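NDP-rhamnosyltransferase (Saccharopolyspora spinosa, PDB 3TSA) is a glycosyltransferase of the GT-B fold, built from two Rossmann-like domains that face each other across a cleft. Local coordinates at residues A[323-327]-A[328-332]; A[19-22]-A[23-27]; A[333-336]-A[337-341]; A[108-112]-A[113-117]. All coordinates share one frame; numbering follows the deposited sequence.

Contact 1: residues A[323-327]-A[328-332]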
ATOM      1  N   ARG A 323       8.443 -20.388 -23.007  1.00 11.51           N
ATOM      2  CA  ARG A 323       8.027 -21.444 -23.880  1.00 11.89           C
ATOM      3  C   ARG A 323       6.483 -21.533 -23.919  1.00 10.67           C
ATOM      4  O   ARG A 323       5.892 -21.706 -25.024  1.00 12.60           O
ATOM      5  CB  ARG A 323       8.617 -22.819 -23.460  1.00 11.72           C
ATOM      6  CG  ARG A 323      10.085 -23.006 -23.779  1.00 20.13           C
ATOM      7  CD  ARG A 323      10.435 -24.514 -23.585  1.00 21.69           C
ATOM      8  NE  ARG A 323      10.172 -25.012 -22.199  1.00 22.63           N
ATOM      9  CZ  ARG A 323      11.175 -25.185 -21.332  1.00 18.74           C
ATOM     10  NH1 ARG A 323      12.390 -24.826 -21.688  1.00 16.33           N
ATOM     11  NH2 ARG A 323      10.942 -25.653 -20.132  1.00 20.30           N
ATOM     12  N   ASN A 324       5.880 -21.334 -22.768  1.00 12.14           N
ATOM     13  CA  ASN A 324       4.448 -21.599 -22.744  1.00 11.70           C
ATOM     14  C   ASN A 324       3.705 -20.421 -23.315  1.00 11.96           C
ATOM     15  O   ASN A 324       2.713 -20.598 -24.048  1.00 12.95           O
ATOM     16  CB  ASN A 324       3.992 -21.894 -21.315  1.00 11.71           C
ATOM     17  CG  ASN A 324       4.613 -23.235 -20.773  1.00 11.59           C
ATOM     18  OD1 ASN A 324       5.296 -24.015 -21.505  1.00 14.43           O
ATOM     19  ND2 ASN A 324       4.467 -23.409 -19.465  1.00 14.03           N
ATOM     20  N   LEU A 325       4.220 -19.219 -23.077  1.00 10.91           N
ATOM     21  CA  LEU A 325       3.655 -18.020 -23.709  1.00 10.74           C
ATOM     22  C   LEU A 325       3.719 -18.105 -25.253  1.00 13.07           C
ATOM     23  O   LEU A 325       2.772 -17.798 -25.959  1.00 12.33           O
ATOM     24  CB  LEU A 325       4.464 -16.796 -23.267  1.00 11.63           C
ATOM     25  CG  LEU A 325       3.803 -15.501 -23.835  1.00 17.22           C
ATOM     26  CD1 LEU A 325       2.619 -15.132 -23.040  1.00 12.23           C
ATOM     27  CD2 LEU A 325       4.685 -14.317 -23.857  1.00 14.82           C
ATOM     28  N   ALA A 326       4.867 -18.494 -25.783  1.00 13.21           N
ATOM     29  CA  ALA A 326       5.022 -18.677 -27.244  1.00 14.12           C
ATOM     30  C   ALA A 326       4.104 -19.747 -27.767  1.00 13.73           C
ATOM     31  O   ALA A 326       3.501 -19.565 -28.809  1.00 15.62           O
ATOM     32  CB  ALA A 326       6.506 -19.032 -27.580  1.00 13.98           C
ATOM     33  N   ALA A 327       3.995 -20.851 -27.045  1.00 14.59           N
ATOM     34  CA  ALA A 327       3.076 -21.914 -27.509  1.00 15.31           C
ATOM     35  C   ALA A 327       1.662 -21.395 -27.610  1.00 14.23           C
ATOM     36  O   ALA A 327       0.903 -21.794 -28.513  1.00 14.99           O
ATOM     37  CB  ALA A 327       3.171 -23.156 -26.632  1.00 14.91           C
ATOM     38  N   ALA A 328       1.308 -20.482 -26.699  1.00 13.43           N
ATOM     39  CA  ALA A 328      -0.021 -19.794 -26.691  1.00 14.10           C
ATOM     40  C   ALA A 328      -0.265 -18.868 -27.841  1.00 13.61           C
ATOM     41  O   ALA A 328      -1.408 -18.397 -28.037  1.00 14.02           O
ATOM     42  CB  ALA A 328      -0.258 -19.055 -25.374  1.00 10.28           C
ATOM     43  N   GLY A 329       0.785 -18.553 -28.620  1.00 11.76           N
ATOM     44  CA  GLY A 329       0.693 -17.605 -29.729  1.00 12.78           C
ATOM     45  C   GLY A 329       0.858 -16.150 -29.276  1.00 11.64           C
ATOM     46  O   GLY A 329       0.687 -15.269 -30.081  1.00 15.41           O
ATOM     47  N   ALA A 330       1.094 -15.916 -27.975  1.00 12.21           N
ATOM     48  CA  ALA A 330       1.003 -14.566 -27.369  1.00 11.55           C
ATOM     49  C   ALA A 330       2.365 -13.909 -27.300  1.00 13.52           C
ATOM     50  O   ALA A 330       2.522 -12.858 -26.653  1.00 14.54           O
ATOM     51  CB  ALA A 330       0.366 -14.632 -25.892  1.00 15.15           C
ATOM     52  N   GLY A 331       3.368 -14.553 -27.894  1.00 13.52           N
ATOM     53  CA  GLY A 331       4.723 -13.937 -27.810  1.00 13.71           C
ATOM     54  C   GLY A 331       5.715 -14.798 -28.556  1.00 13.20           C
ATOM     55  O   GLY A 331       5.350 -15.825 -29.210  1.00 14.21           O
ATOM     56  N   ILE A 332       6.957 -14.342 -28.471  1.00 13.35           N
ATOM     57  CA  ILE A 332       8.068 -15.095 -29.080  1.00 13.76           C
ATOM     58  C   ILE A 332       9.081 -15.324 -27.955  1.00 13.13           C
ATOM     59  O   ILE A 332       9.334 -14.426 -27.153  1.00 12.98           O
ATOM     60  CB  ILE A 332       8.640 -14.318 -30.281  1.00 13.51           C
ATOM     61  CG1 ILE A 332       7.680 -14.405 -31.498  1.00 15.53           C
ATOM     62  CG2 ILE A 332      10.016 -14.949 -30.720  1.00 16.14           C
ATOM     63  CD1 ILE A 332       8.103 -13.538 -32.632  1.00 20.80           C
TER
HETATM   64  O   HOH W   1       4.282 -17.753 -30.824  1.00 27.52           O
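L325, A326 and N324 hand their carbonyls to the turn that ends helix 318-327, and the backbone bonds come first. A328 N donates to N324 O at 3.0 Å, the last ordinary helical bond. The next two bonds make a Schellman motif: A330 N reaches back to L325 O (3.2 Å), and G329 N donates to A326 O (2.9 Å), arriving well above that carbonyl's plane instead of on a lone pair. G329 sits at the reversal with a phi of 85°, a value that a residue without a side chain takes easily.

Water and a C-H group tie the outgoing strand to the helix. One water donates to both A326 O and G331 O, bridging helix end and strand start, while A326 CA makes a CA-H...O contact of 3.5 Å with G331 O.

The apolar contact belongs to L325. With CG anti to its backbone N (chi1 -175°), the side chain carries its branched end to the A330-G331 backbone: CD1 meets A330 CB at 3.7 Å, and CD2 lies 4.0 Å from G331 CA, so the leucine end packs directly on the glycine backbone.

This turn connects the helix to the last strand of the beta-alpha-beta unit 309-311, 318-327, 331-333. L325 and A330 pack on L366 of helix 358-371, L325 also touches V311, and A330 and I332 make backbone bonds to strand 309-311.

Contact 2: residues A[19-22]-A[23-27]; sequences VPLC and WALQA
V19 to W23, P20 to A24, L21 to L25 and C22 to Q26 are joined by successive i to i+4 backbone bonds, winding the segment as regular alpha helix in the N-terminal Rossmann-like domain. The shortest is A24 N to P20 O at 2.7 Å; W23 N meets V19 O close to the carbonyl axis at 2.9 Å.

Among the side chains, V19 and W23 carry the contact. The indole is swung back along the helix, CG beside its own backbone N (chi1 -81°), which brings one face against the preceding turn. V19 CG1 stands over the six-membered ring, 3.8 Å from its centroid and 19° off the normal, a CH-pi contact, and V19 O lies over the same indole. L21 and L25 touch more loosely, CG to CD1 at 4.4 Å.

C22 and L25 pack on strands 3-7 and 31-36, while A24 rests on P376 and V380 of helix 376-385. W23 NE1 bonds to A47 O, and the ring stacks on W23 of the second subunit, so this helix forms part of the dimer interface. On the indole, the atom nearest to V19 CG1 is CE2, at 3.6 Å.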
ATOM      1  N   VAL A  19       1.435  -8.394  -2.866  1.00 13.84           N
ATOM      2  CA  VAL A  19       1.035  -7.085  -2.257  1.00 13.42           C
ATOM      3  C   VAL A  19      -0.492  -6.792  -2.330  1.00 13.00           C
ATOM      4  O   VAL A  19      -1.096  -6.440  -1.283  1.00 10.87           O
ATOM      5  CB  VAL A  19       1.890  -5.938  -2.816  1.00 12.81           C
ATOM      6  CG1 VAL A  19       1.158  -4.602  -2.721  1.00 13.12           C
ATOM      7  CG2 VAL A  19       3.281  -5.836  -2.192  1.00 12.71           C
ATOM      8  N   PRO A  20      -1.135  -7.018  -3.487  1.00 13.76           N
ATOM      9  CA  PRO A  20      -2.561  -6.778  -3.597  1.00 14.13           C
ATOM     10  C   PRO A  20      -3.351  -7.649  -2.579  1.00 13.50           C
ATOM     11  O   PRO A  20      -4.395  -7.171  -2.002  1.00 14.37           O
ATOM     12  CB  PRO A  20      -2.838  -7.213  -5.047  1.00 13.92           C
ATOM     13  CG  PRO A  20      -1.580  -6.701  -5.741  1.00 15.96           C
ATOM     14  CD  PRO A  20      -0.504  -7.115  -4.825  1.00 15.92           C
ATOM     15  N   LEU A  21      -2.915  -8.913  -2.390  1.00 13.27           N
ATOM     16  CA  LEU A  21      -3.576  -9.762  -1.390  1.00 13.22           C
ATOM     17  C   LEU A  21      -3.381  -9.188   0.041  1.00 15.21           C
ATOM     18  O   LEU A  21      -4.307  -9.221   0.878  1.00 13.06           O
ATOM     19  CB  LEU A  21      -3.041 -11.214  -1.460  1.00 14.58           C
ATOM     20  CG  LEU A  21      -3.746 -12.218  -0.554  1.00 17.66           C
ATOM     21  CD1 LEU A  21      -5.292 -12.299  -0.736  1.00 20.96           C
ATOM     22  CD2 LEU A  21      -3.161 -13.615  -0.822  1.00 18.36           C
ATOM     23  N   CYS A  22      -2.178  -8.701   0.328  1.00 15.60           N
ATOM     24  CA  CYS A  22      -1.899  -8.098   1.650  1.00 15.04           C
ATOM     25  C   CYS A  22      -2.860  -6.909   1.846  1.00 15.72           C
ATOM     26  O   CYS A  22      -3.392  -6.732   2.982  1.00 14.50           O
ATOM     27  CB  CYS A  22      -0.450  -7.616   1.736  1.00 12.56           C
ATOM     28  SG  CYS A  22       0.677  -9.009   1.923  1.00 15.88           S
ATOM     29  N   TRP A  23      -3.070  -6.123   0.780  1.00 16.65           N
ATOM     30  CA  TRP A  23      -3.888  -4.913   0.861  1.00 17.02           C
ATOM     31  C   TRP A  23      -5.332  -5.364   0.988  1.00 15.19           C
ATOM     32  O   TRP A  23      -6.056  -4.742   1.727  1.00 14.63           O
ATOM     33  CB  TRP A  23      -3.889  -4.183  -0.424  1.00 20.30           C
ATOM     34  CG  TRP A  23      -2.753  -3.347  -0.683  1.00 22.02           C
ATOM     35  CD1 TRP A  23      -1.840  -2.818   0.255  1.00 20.43           C
ATOM     36  CD2 TRP A  23      -2.387  -2.851  -1.975  1.00 29.27           C
ATOM     37  NE1 TRP A  23      -0.922  -2.057  -0.448  1.00 26.18           N
ATOM     38  CE2 TRP A  23      -1.249  -2.039  -1.799  1.00 27.24           C
ATOM     39  CE3 TRP A  23      -2.941  -2.998  -3.294  1.00 24.71           C
ATOM     40  CZ2 TRP A  23      -0.639  -1.363  -2.920  1.00 24.80           C
ATOM     41  CZ3 TRP A  23      -2.288  -2.440  -4.356  1.00 24.67           C
ATOM     42  CH2 TRP A  23      -1.138  -1.631  -4.167  1.00 22.48           C
ATOM     43  N   ALA A  24      -5.752  -6.417   0.239  1.00 14.91           N
ATOM     44  CA  ALA A  24      -7.123  -6.981   0.397  1.00 14.65           C
ATOM     45  C   ALA A  24      -7.401  -7.352   1.859  1.00 14.40           C
ATOM     46  O   ALA A  24      -8.493  -7.094   2.341  1.00 13.23           O
ATOM     47  CB  ALA A  24      -7.317  -8.248  -0.474  1.00 13.67           C
ATOM     48  N   LEU A  25      -6.432  -8.013   2.503  1.00 13.96           N
ATOM     49  CA  LEU A  25      -6.513  -8.432   3.907  1.00 14.22           C
ATOM     50  C   LEU A  25      -6.721  -7.196   4.799  1.00 15.18           C
ATOM     51  O   LEU A  25      -7.668  -7.174   5.585  1.00 14.34           O
ATOM     52  CB  LEU A  25      -5.250  -9.246   4.311  1.00 12.88           C
ATOM     53  CG  LEU A  25      -5.337 -10.663   3.731  1.00 14.26           C
ATOM     54  CD1 LEU A  25      -3.956 -11.283   3.702  1.00 15.17           C
ATOM     55  CD2 LEU A  25      -6.285 -11.544   4.574  1.00 14.99           C
ATOM     56  N   GLN A  26      -5.881  -6.155   4.647  1.00 14.10           N
ATOM     57  CA  GLN A  26      -5.955  -5.000   5.545  1.00 15.63           C
ATOM     58  C   GLN A  26      -7.243  -4.240   5.230  1.00 14.35           C
ATOM     59  O   GLN A  26      -7.884  -3.743   6.159  1.00 18.00           O
ATOM     60  CB  GLN A  26      -4.718  -4.131   5.317  1.00 14.10           C
ATOM     61  CG  GLN A  26      -3.486  -4.903   5.853  1.00 14.98           C
ATOM     62  CD  GLN A  26      -2.226  -4.009   5.999  1.00 19.62           C
ATOM     63  OE1 GLN A  26      -2.136  -2.971   5.421  1.00 23.91           O
ATOM     64  NE2 GLN A  26      -1.345  -4.408   6.878  1.00 17.68           N
ATOM     65  N   ALA A  27      -7.683  -4.201   3.963  1.00 14.87           N
ATOM     66  CA  ALA A  27      -8.905  -3.489   3.625  1.00 15.80           C
ATOM     67  C   ALA A  27     -10.205  -4.166   4.168  1.00 15.44           C
ATOM     68  O   ALA A  27     -11.254  -3.510   4.246  1.00 16.20           O
ATOM     69  CB  ALA A  27      -9.024  -3.346   2.105  1.00 15.97           C
TER

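Contact 3: residues A[333-336]-A[337-341]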
ATOM      1  N   CYS A 333       9.657 -16.539 -27.895  1.00 13.76           N
ATOM      2  CA  CYS A 333      10.677 -16.867 -26.935  1.00 14.64           C
ATOM      3  C   CYS A 333      12.076 -16.885 -27.647  1.00 14.30           C
ATOM      4  O   CYS A 333      12.194 -17.522 -28.722  1.00 14.71           O
ATOM      5  CB  CYS A 333      10.314 -18.271 -26.373  1.00 15.14           C
ATOM      6  SG  CYS A 333      11.700 -18.954 -25.358  1.00 17.06           S
ATOM      7  N   LEU A 334      13.085 -16.175 -27.137  1.00 12.71           N
ATOM      8  CA  LEU A 334      14.501 -16.443 -27.580  1.00 11.76           C
ATOM      9  C   LEU A 334      15.125 -17.280 -26.455  1.00 12.61           C
ATOM     10  O   LEU A 334      15.471 -16.745 -25.394  1.00 14.23           O
ATOM     11  CB  LEU A 334      15.279 -15.129 -27.846  1.00 13.84           C
ATOM     12  CG  LEU A 334      14.561 -14.059 -28.699  1.00 15.13           C
ATOM     13  CD1 LEU A 334      15.406 -12.793 -28.885  1.00 15.02           C
ATOM     14  CD2 LEU A 334      14.226 -14.683 -30.063  1.00 20.34           C
ATOM     15  N   PRO A 335      15.299 -18.597 -26.691  1.00 12.52           N
ATOM     16  CA  PRO A 335      15.362 -19.503 -25.507  1.00 13.58           C
ATOM     17  C   PRO A 335      16.719 -19.663 -24.896  1.00 12.94           C
ATOM     18  O   PRO A 335      16.832 -20.226 -23.819  1.00 13.04           O
ATOM     19  CB  PRO A 335      14.917 -20.847 -26.068  1.00 13.93           C
ATOM     20  CG  PRO A 335      15.335 -20.796 -27.509  1.00 14.65           C
ATOM     21  CD  PRO A 335      14.992 -19.348 -27.911  1.00 15.23           C
ATOM     22  N   ASP A 336      17.725 -19.128 -25.558  1.00 13.41           N
ATOM     23  CA  ASP A 336      19.112 -19.366 -25.063  1.00 14.37           C
ATOM     24  C   ASP A 336      20.027 -18.276 -25.574  1.00 14.03           C
ATOM     25  O   ASP A 336      19.564 -17.352 -26.248  1.00 11.82           O
ATOM     26  CB  ASP A 336      19.635 -20.781 -25.484  1.00 12.77           C
ATOM     27  CG  ASP A 336      19.460 -21.017 -26.927  1.00 15.04           C
ATOM     28  OD1 ASP A 336      19.526 -20.056 -27.709  1.00 15.33           O
ATOM     29  OD2 ASP A 336      19.263 -22.215 -27.294  1.00 17.45           O
ATOM     30  N   GLU A 337      21.319 -18.309 -25.186  1.00 11.98           N
ATOM     31  CA  GLU A 337      22.191 -17.248 -25.542  1.00 15.13           C
ATOM     32  C   GLU A 337      22.412 -17.049 -27.045  1.00 13.08           C
ATOM     33  O   GLU A 337      22.451 -15.894 -27.544  1.00 13.42           O
ATOM     34  CB  GLU A 337      23.536 -17.404 -24.804  1.00 11.19           C
ATOM     35  CG  GLU A 337      24.291 -16.079 -24.913  1.00 12.83           C
ATOM     36  CD  GLU A 337      25.783 -16.247 -24.503  1.00 19.88           C
ATOM     37  OE1 GLU A 337      26.387 -17.292 -24.824  1.00 18.56           O
ATOM     38  OE2 GLU A 337      26.336 -15.292 -23.875  1.00 19.22           O
ATOM     39  N   GLN A 338      22.492 -18.180 -27.783  1.00 14.47           N
ATOM     40  CA  GLN A 338      22.631 -18.104 -29.221  1.00 14.56           C
ATOM     41  C   GLN A 338      21.470 -17.376 -29.913  1.00 15.07           C
ATOM     42  O   GLN A 338      21.731 -16.582 -30.864  1.00 15.74           O
ATOM     43  CB  GLN A 338      22.931 -19.468 -29.860  1.00 13.88           C
ATOM     44  CG  GLN A 338      21.871 -20.473 -29.834  1.00 13.85           C
ATOM     45  CD  GLN A 338      20.809 -20.238 -30.915  1.00 15.50           C
ATOM     46  OE1 GLN A 338      21.123 -19.848 -32.051  1.00 17.20           O
ATOM     47  NE2 GLN A 338      19.548 -20.528 -30.586  1.00 16.84           N
ATOM     48  N   ALA A 339      20.232 -17.608 -29.437  1.00 14.65           N
ATOM     49  CA  ALA A 339      19.097 -16.842 -29.950  1.00 14.35           C
ATOM     50  C   ALA A 339      19.112 -15.398 -29.477  1.00 12.71           C
ATOM     51  O   ALA A 339      18.827 -14.460 -30.236  1.00 13.93           O
ATOM     52  CB  ALA A 339      17.776 -17.541 -29.531  1.00 13.22           C
ATOM     53  N   GLN A 340      19.375 -15.199 -28.206  1.00 12.52           N
ATOM     54  CA  GLN A 340      19.263 -13.838 -27.634  1.00 13.41           C
ATOM     55  C   GLN A 340      20.290 -12.861 -28.212  1.00 14.93           C
ATOM     56  O   GLN A 340      20.028 -11.651 -28.293  1.00 14.74           O
ATOM     57  CB  GLN A 340      19.297 -13.837 -26.108  1.00 11.29           C
ATOM     58  CG  GLN A 340      18.135 -14.599 -25.489  1.00 13.46           C
ATOM     59  CD  GLN A 340      18.254 -14.796 -24.031  1.00 12.51           C
ATOM     60  OE1 GLN A 340      19.043 -14.157 -23.320  1.00 12.28           O
ATOM     61  NE2 GLN A 340      17.414 -15.704 -23.528  1.00 10.32           N
ATOM     62  N   SER A 341      21.456 -13.404 -28.601  1.00 14.24           N
ATOM     63  CA  SER A 341      22.588 -12.641 -29.155  1.00 15.65           C
ATOM     64  C   SER A 341      22.537 -12.611 -30.694  1.00 16.15           C
ATOM     65  O   SER A 341      23.480 -12.109 -31.287  1.00 18.97           O
ATOM     66  CB  SER A 341      23.947 -13.246 -28.707  1.00 14.75           C
ATOM     67  OG  SER A 341      24.094 -14.579 -29.139  1.00 14.69           O
TER
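An N-cap starts the short helix 337-340, just after strand 331-333, and D336 is the capping residue. Its CG lies between the backbone N and the carbonyl carbon (chi1 51°), which folds the carboxylate back over the first turn. OD1 then accepts from A339 N at 3.1 Å, nearly along the C-O axis. A second donor reaches the same oxygen: Q338 NE2, 2.9 Å from OD1, comes to the syn lone pair of that oxygen in a more bent bond, with OD1 tilted out of the glutamine amide plane. The Q338 chain bends at chi2 to get there, and its amide plane stands 74° from the carboxylate.

One turn on, Q340 N donates to D336 O at 2.9 Å, the first i to i+4 bond of the helix. The Q340 side chain turns back past that carbonyl, and NE2 reaches L334 O at 2.9 Å in a straight bond of 167°, with the acceptor lying almost in the amide plane. NE2 also bonds to P313 O, so the amide links this loop to the one after strand 309-311.

The apolar side is small. A339 CB packs against P335 CD at 3.7 Å and against L334 CB, while L334 leans on F346 and S349 of helix 343-354.

The negative carboxylate would suit the helix's N-terminal end, where NH groups point outward. With two NH donors on OD1 as well, its charge is probably stabilised and the acid kept ionised.

Contact 4: residues A[108-112]-A[113-117]; sequences RLAEA and WRPSV
Two backbone bonds close helix 82-113: W113 N to L109 O, nearly linear at 172°, and R114 N to A110 O at 2.7 Å, before R114 leaves the helix with a positive phi of 53°.

On the outer side, E111 and R114 run side by side in a salt bridge. In E111, CG trails beside its own carbonyl carbon, and a bend at chi2 brings OE1 to within 2.7 Å of R114 NH1. That N-H...O bond is weak, and the carboxylate and guanidinium planes stand 88° apart instead of pairing flat. E111 O lies over one guanidinium face, 3.8 Å above its plane.

Inward, L109 CD1 touches W113 CB at 4.1 Å, the two side chains pointing the same way, and P115 CD fits against A110, 3.5 Å from A110 O. L109 and W113 both pack on L33 of strand 31-36, and the W113 ring meets F208 of the second subunit edge-to-face. R3 NE bonds to R114 O, tying the turn to the start of strand 3-7.

The ion pair is exposed and poorly angled, so its contribution is probably modest and largely electrostatic, with the partly negative backbone oxygen of E111, over the guanidinium face, perhaps adding a little stabilisation.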
ATOM      1  N   ARG A 108      10.703 -16.710  17.573  1.00 21.41           N
ATOM      2  CA  ARG A 108      10.549 -15.534  18.489  1.00 23.89           C
ATOM      3  C   ARG A 108       9.429 -14.602  18.012  1.00 23.04           C
ATOM      4  O   ARG A 108       8.574 -14.150  18.781  1.00 23.84           O
ATOM      5  CB  ARG A 108      11.868 -14.762  18.606  1.00 24.63           C
ATOM      6  CG  ARG A 108      12.767 -15.459  19.660  1.00 30.84           C
ATOM      7  CD  ARG A 108      14.248 -15.201  19.462  1.00 39.57           C
ATOM      8  NE  ARG A 108      14.597 -13.864  19.011  1.00 45.31           N
ATOM      9  CZ  ARG A 108      15.630 -13.592  18.211  1.00 48.12           C
ATOM     10  NH1 ARG A 108      16.439 -14.575  17.774  1.00 47.50           N
ATOM     11  NH2 ARG A 108      15.853 -12.326  17.849  1.00 46.53           N
ATOM     12  N   LEU A 109       9.431 -14.378  16.709  1.00 22.00           N
ATOM     13  CA  LEU A 109       8.460 -13.468  16.062  1.00 20.27           C
ATOM     14  C   LEU A 109       7.068 -14.057  16.191  1.00 20.15           C
ATOM     15  O   LEU A 109       6.116 -13.371  16.543  1.00 20.97           O
ATOM     16  CB  LEU A 109       8.852 -13.205  14.612  1.00 21.09           C
ATOM     17  CG  LEU A 109       7.843 -12.394  13.761  1.00 19.08           C
ATOM     18  CD1 LEU A 109       7.435 -11.005  14.418  1.00 19.65           C
ATOM     19  CD2 LEU A 109       8.275 -12.178  12.309  1.00 17.59           C
ATOM     20  N   ALA A 110       6.919 -15.336  15.870  1.00 19.31           N
ATOM     21  CA  ALA A 110       5.583 -15.950  16.027  1.00 21.76           C
ATOM     22  C   ALA A 110       5.046 -15.898  17.461  1.00 22.22           C
ATOM     23  O   ALA A 110       3.845 -15.659  17.716  1.00 22.60           O
ATOM     24  CB  ALA A 110       5.672 -17.398  15.543  1.00 21.75           C
ATOM     25  N   GLU A 111       5.946 -16.098  18.411  1.00 22.91           N
ATOM     26  CA  GLU A 111       5.530 -16.063  19.829  1.00 26.24           C
ATOM     27  C   GLU A 111       5.139 -14.665  20.278  1.00 25.76           C
ATOM     28  O   GLU A 111       4.157 -14.503  21.059  1.00 27.77           O
ATOM     29  CB  GLU A 111       6.657 -16.620  20.725  1.00 26.89           C
ATOM     30  CG  GLU A 111       6.329 -16.587  22.257  1.00 35.76           C
ATOM     31  CD  GLU A 111       5.275 -17.649  22.768  1.00 47.10           C
ATOM     32  OE1 GLU A 111       4.173 -17.857  22.168  1.00 48.59           O
ATOM     33  OE2 GLU A 111       5.540 -18.276  23.829  1.00 51.59           O
ATOM     34  N   ALA A 112       5.897 -13.674  19.808  1.00 24.36           N
ATOM     35  CA  ALA A 112       5.613 -12.223  20.014  1.00 23.97           C
ATOM     36  C   ALA A 112       4.298 -11.794  19.357  1.00 24.51           C
ATOM     37  O   ALA A 112       3.349 -11.288  20.030  1.00 24.60           O
ATOM     38  CB  ALA A 112       6.776 -11.375  19.527  1.00 25.86           C
ATOM     39  N   TRP A 113       4.188 -12.004  18.060  1.00 21.44           N
ATOM     40  CA  TRP A 113       3.078 -11.428  17.324  1.00 19.98           C
ATOM     41  C   TRP A 113       1.823 -12.338  17.240  1.00 20.00           C
ATOM     42  O   TRP A 113       0.678 -11.840  16.966  1.00 21.19           O
ATOM     43  CB  TRP A 113       3.592 -11.020  15.939  1.00 17.36           C
ATOM     44  CG  TRP A 113       2.652 -10.067  15.197  1.00 21.86           C
ATOM     45  CD1 TRP A 113       2.423  -8.734  15.478  1.00 20.75           C
ATOM     46  CD2 TRP A 113       1.862 -10.367  14.034  1.00 17.96           C
ATOM     47  NE1 TRP A 113       1.537  -8.182  14.559  1.00 19.77           N
ATOM     48  CE2 TRP A 113       1.193  -9.151  13.641  1.00 15.46           C
ATOM     49  CE3 TRP A 113       1.660 -11.521  13.287  1.00 16.10           C
ATOM     50  CZ2 TRP A 113       0.313  -9.085  12.559  1.00 17.85           C
ATOM     51  CZ3 TRP A 113       0.796 -11.456  12.190  1.00 11.57           C
ATOM     52  CH2 TRP A 113       0.118 -10.265  11.842  1.00 14.89           C
ATOM     53  N   ARG A 114       2.004 -13.656  17.475  1.00 21.05           N
ATOM     54  CA  ARG A 114       0.875 -14.623  17.481  1.00 20.70           C
ATOM     55  C   ARG A 114      -0.001 -14.581  16.222  1.00 20.14           C
ATOM     56  O   ARG A 114      -1.210 -14.285  16.277  1.00 21.75           O
ATOM     57  CB  ARG A 114       0.006 -14.418  18.760  1.00 23.44           C
ATOM     58  CG  ARG A 114       0.779 -14.649  20.086  1.00 30.17           C
ATOM     59  CD  ARG A 114      -0.227 -15.103  21.194  1.00 41.34           C
ATOM     60  NE  ARG A 114       0.421 -15.497  22.456  1.00 48.91           N
ATOM     61  CZ  ARG A 114       1.264 -16.524  22.602  1.00 51.08           C
ATOM     62  NH1 ARG A 114       1.578 -17.308  21.571  1.00 51.73           N
ATOM     63  NH2 ARG A 114       1.804 -16.761  23.793  1.00 50.03           N
ATOM     64  N   PRO A 115       0.571 -14.900  15.076  1.00 19.16           N
ATOM     65  CA  PRO A 115      -0.203 -14.973  13.867  1.00 17.95           C
ATOM     66  C   PRO A 115      -1.225 -16.096  13.899  1.00 18.63           C
ATOM     67  O   PRO A 115      -1.046 -17.141  14.624  1.00 20.64           O
ATOM     68  CB  PRO A 115       0.888 -15.231  12.794  1.00 18.46           C
ATOM     69  CG  PRO A 115       1.888 -16.015  13.517  1.00 17.68           C
ATOM     70  CD  PRO A 115       1.993 -15.203  14.814  1.00 17.92           C
ATOM     71  N   SER A 116      -2.310 -15.921  13.171  1.00 19.28           N
ATOM     72  CA  SER A 116      -3.206 -17.044  13.020  1.00 19.22           C
ATOM     73  C   SER A 116      -3.058 -17.817  11.738  1.00 18.97           C
ATOM     74  O   SER A 116      -3.597 -18.915  11.619  1.00 19.22           O
ATOM     75  CB  SER A 116      -4.662 -16.649  13.225  1.00 20.91           C
ATOM     76  OG  SER A 116      -5.025 -15.649  12.342  1.00 20.35           O
ATOM     77  N   VAL A 117      -2.308 -17.296  10.773  1.00 17.22           N
ATOM     78  CA  VAL A 117      -2.215 -18.008   9.529  1.00 16.00           C
ATOM     79  C   VAL A 117      -0.899 -17.447   8.929  1.00 14.65           C
ATOM     80  O   VAL A 117      -0.512 -16.265   9.228  1.00 14.44           O
ATOM     81  CB  VAL A 117      -3.440 -17.713   8.620  1.00 15.53           C
ATOM     82  CG1 VAL A 117      -3.570 -16.261   8.344  1.00 20.78           C
ATOM     83  CG2 VAL A 117      -3.381 -18.529   7.297  1.00 19.27           C
TER

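From the N terminus, contact 2 comes first, within helix 19-27 between the first two strands of the N-terminal sheet. Contact 4 follows at the end of the long helix 82-113 and leads into strand 117-121; the two centres are 19 Å apart, and both reach the second subunit. The chain then passes to the C-terminal domain, where contact 1 turns helix 318-327 into strand 331-333 and contact 3 carries that strand into helix 337-340. These two touch, A326 CB lying 4.0 Å from C333 N. All four are local and in series, with no nesting or crossing; contacts 1 and 4 lie about 43 Å apart between centres.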